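Local structure of regulatory protein SWI6 (Saccharomyces cerevisiae, 1SW6) at residues 283-288 with 309-314. The protein is a subunit shared by the SBF and MBF complexes of cell-cycle-dependent transcription, here represented by its ankyrin-repeat domain. Sequence-based numbering, arbitrary orientation.
Sequences GDTCLN and PFIANK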
loop_
_atom_site.group_PDB
_atom_site.type_symbol
_atom_site.label_atom_id
_atom_site.label_comp_id
_atom_site.label_asym_id
_atom_site.label_seq_id
_atom_site.Cartn_x
_atom_site.Cartn_y
_atom_site.Cartn_z
ATOM N N GLY A 283 20.013 8.659 -16.338
ATOM C CA GLY A 283 20.607 8.303 -17.615
ATOM C C GLY A 283 20.680 6.796 -17.789
ATOM O O GLY A 283 21.376 6.304 -18.678
ATOM N N ASP A 284 19.965 6.069 -16.934
ATOM C CA ASP A 284 19.934 4.607 -16.977
ATOM C C ASP A 284 18.850 4.062 -17.889
ATOM O O ASP A 284 17.719 4.567 -17.901
ATOM C CB ASP A 284 19.648 3.998 -15.598
ATOM C CG ASP A 284 20.821 4.091 -14.648
ATOM O OD1 ASP A 284 21.968 3.881 -15.094
ATOM O OD2 ASP A 284 20.583 4.348 -13.443
ATOM N N THR A 285 19.194 3.018 -18.633
ATOM C CA THR A 285 18.222 2.349 -19.472
ATOM C C THR A 285 17.725 1.242 -18.537
ATOM O O THR A 285 18.364 0.970 -17.516
ATOM C CB THR A 285 18.879 1.710 -20.686
ATOM O OG1 THR A 285 19.929 0.848 -20.253
ATOM C CG2 THR A 285 19.428 2.770 -21.616
ATOM N N CYS A 286 16.603 0.602 -18.853
ATOM C CA CYS A 286 16.139 -0.452 -17.968
ATOM C C CYS A 286 17.205 -1.548 -17.922
ATOM O O CYS A 286 17.408 -2.201 -16.897
ATOM C CB CYS A 286 14.770 -0.993 -18.419
ATOM S SG CYS A 286 14.645 -1.760 -20.057
ATOM N N LEU A 287 17.925 -1.719 -19.021
ATOM C CA LEU A 287 18.980 -2.726 -19.065
ATOM C C LEU A 287 20.097 -2.423 -18.063
ATOM O O LEU A 287 20.633 -3.338 -17.433
ATOM C CB LEU A 287 19.582 -2.810 -20.472
ATOM C CG LEU A 287 20.758 -3.772 -20.618
ATOM C CD1 LEU A 287 20.309 -5.197 -20.266
ATOM C CD2 LEU A 287 21.306 -3.696 -22.042
ATOM N N ASN A 288 20.454 -1.144 -17.935
ATOM C CA ASN A 288 21.520 -0.729 -17.020
ATOM C C ASN A 288 21.098 -0.928 -15.561
ATOM O O ASN A 288 21.918 -1.273 -14.716
ATOM C CB ASN A 288 21.908 0.735 -17.271
ATOM C CG ASN A 288 23.389 1.002 -16.981
ATOM O OD1 ASN A 288 24.089 0.137 -16.462
ATOM N ND2 ASN A 288 23.865 2.204 -17.311
ATOM N N PRO A 309 23.592 -2.651 -24.776
ATOM C CA PRO A 309 24.427 -2.690 -23.569
ATOM C C PRO A 309 25.538 -1.644 -23.493
ATOM O O PRO A 309 26.330 -1.658 -22.544
ATOM C CB PRO A 309 24.980 -4.110 -23.586
ATOM C CG PRO A 309 25.190 -4.345 -25.033
ATOM C CD PRO A 309 23.934 -3.766 -25.680
ATOM N N PHE A 310 25.598 -0.739 -24.471
ATOM C CA PHE A 310 26.638 0.290 -24.475
ATOM C C PHE A 310 26.175 1.689 -24.067
ATOM O O PHE A 310 26.997 2.591 -23.876
ATOM C CB PHE A 310 27.320 0.347 -25.848
ATOM C CG PHE A 310 27.881 -0.974 -26.291
ATOM C CD1 PHE A 310 27.214 -1.745 -27.240
ATOM C CD2 PHE A 310 29.045 -1.476 -25.719
ATOM C CE1 PHE A 310 27.697 -3.000 -27.609
ATOM C CE2 PHE A 310 29.539 -2.730 -26.080
ATOM C CZ PHE A 310 28.864 -3.494 -27.024
ATOM N N ILE A 311 24.869 1.875 -23.921
ATOM C CA ILE A 311 24.340 3.166 -23.513
ATOM C C ILE A 311 24.709 3.402 -22.043
ATOM O O ILE A 311 24.322 2.638 -21.160
ATOM C CB ILE A 311 22.807 3.216 -23.704
ATOM C CG1 ILE A 311 22.476 3.027 -25.191
ATOM C CG2 ILE A 311 22.258 4.530 -23.203
ATOM C CD1 ILE A 311 21.011 3.059 -25.514
ATOM N N ALA A 312 25.470 4.465 -21.794
ATOM C CA ALA A 312 25.929 4.800 -20.450
ATOM C C ALA A 312 25.010 5.762 -19.705
ATOM O O ALA A 312 24.227 6.494 -20.310
ATOM C CB ALA A 312 27.331 5.386 -20.529
ATOM N N ASN A 313 25.104 5.760 -18.383
ATOM C CA ASN A 313 24.289 6.662 -17.581
ATOM C C ASN A 313 25.112 7.890 -17.210
ATOM O O ASN A 313 26.199 8.095 -17.743
ATOM C CB ASN A 313 23.783 5.964 -16.314
ATOM C CG ASN A 313 24.901 5.429 -15.445
ATOM O OD1 ASN A 313 26.075 5.762 -15.632
ATOM N ND2 ASN A 313 24.539 4.600 -14.474
ATOM N N LYS A 314 24.594 8.704 -16.297
ATOM C CA LYS A 314 25.298 9.910 -15.871
ATOM C C LYS A 314 26.488 9.601 -14.952
ATOM O O LYS A 314 26.905 10.438 -14.157
ATOM C CB LYS A 314 24.318 10.873 -15.179
ATOM C CG LYS A 314 23.328 11.537 -16.140
ATOM C CD LYS A 314 22.312 12.420 -15.427
ATOM C CE LYS A 314 21.398 13.095 -16.446
ATOM N NZ LYS A 314 20.300 13.906 -15.830
HETATM O O HOH W 1 22.189 3.648 -19.084
HETATM O O HOH W 2 22.358 0.584 -21.660
#
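G283 lies against N313, its carbonyl O taking a CA-H...O contact from N313 CA at 3.1 Å. Its phi is positive (87°), and a side chain would press on the preceding carbonyl O and on K314 N, which suits the residue being glycine. D284 swings its carboxylate alongside the amide of N313; N313 ND2 donates to D284 OD1, 2.7 Å, from the syn side of the carboxylate, with the two flat groups turned 52° apart. N313 reaches this oxygen because its CG sits between its own backbone N and carbonyl carbon (chi1 58°), while N313 OD1 accepts from S315 N. The same D284 OD1 makes a salt bridge to R292 of helix 286-293, and an alanine here would probably leave both R292 and the N313 amide without their shared anionic partner. T285 is the N-cap of that helix: T285 OG1 accepts from N288 N at 3.1 Å, and T285 CG2 lies 3.7 Å from I311 CG2. GDTCLN holds the place of the ankyrin G-x-TPLH signature, with N288 where the histidine usually stands. L287 sends CD2 onto P309, 3.6 Å from P309 CA, and both side chains also touch L303 of helix 296-304. The N288 side chain crosses that of N313 at about a right angle, ND2 to ND2 3.8 Å, two donors that do not bond; N288 ND2 donates instead to L317 O and to a water 2.8 Å from N288 ND2. The contact thus joins the start of the fourth repeat to the loop where it ends and the fifth begins, combining close backbone approach at G283 and N313, apolar contacts, one carboxylate oxygen shared with helix 286-293, and two waters that carry the polar link from G283 O, the N288 amide and T285 OG1 to I311 O.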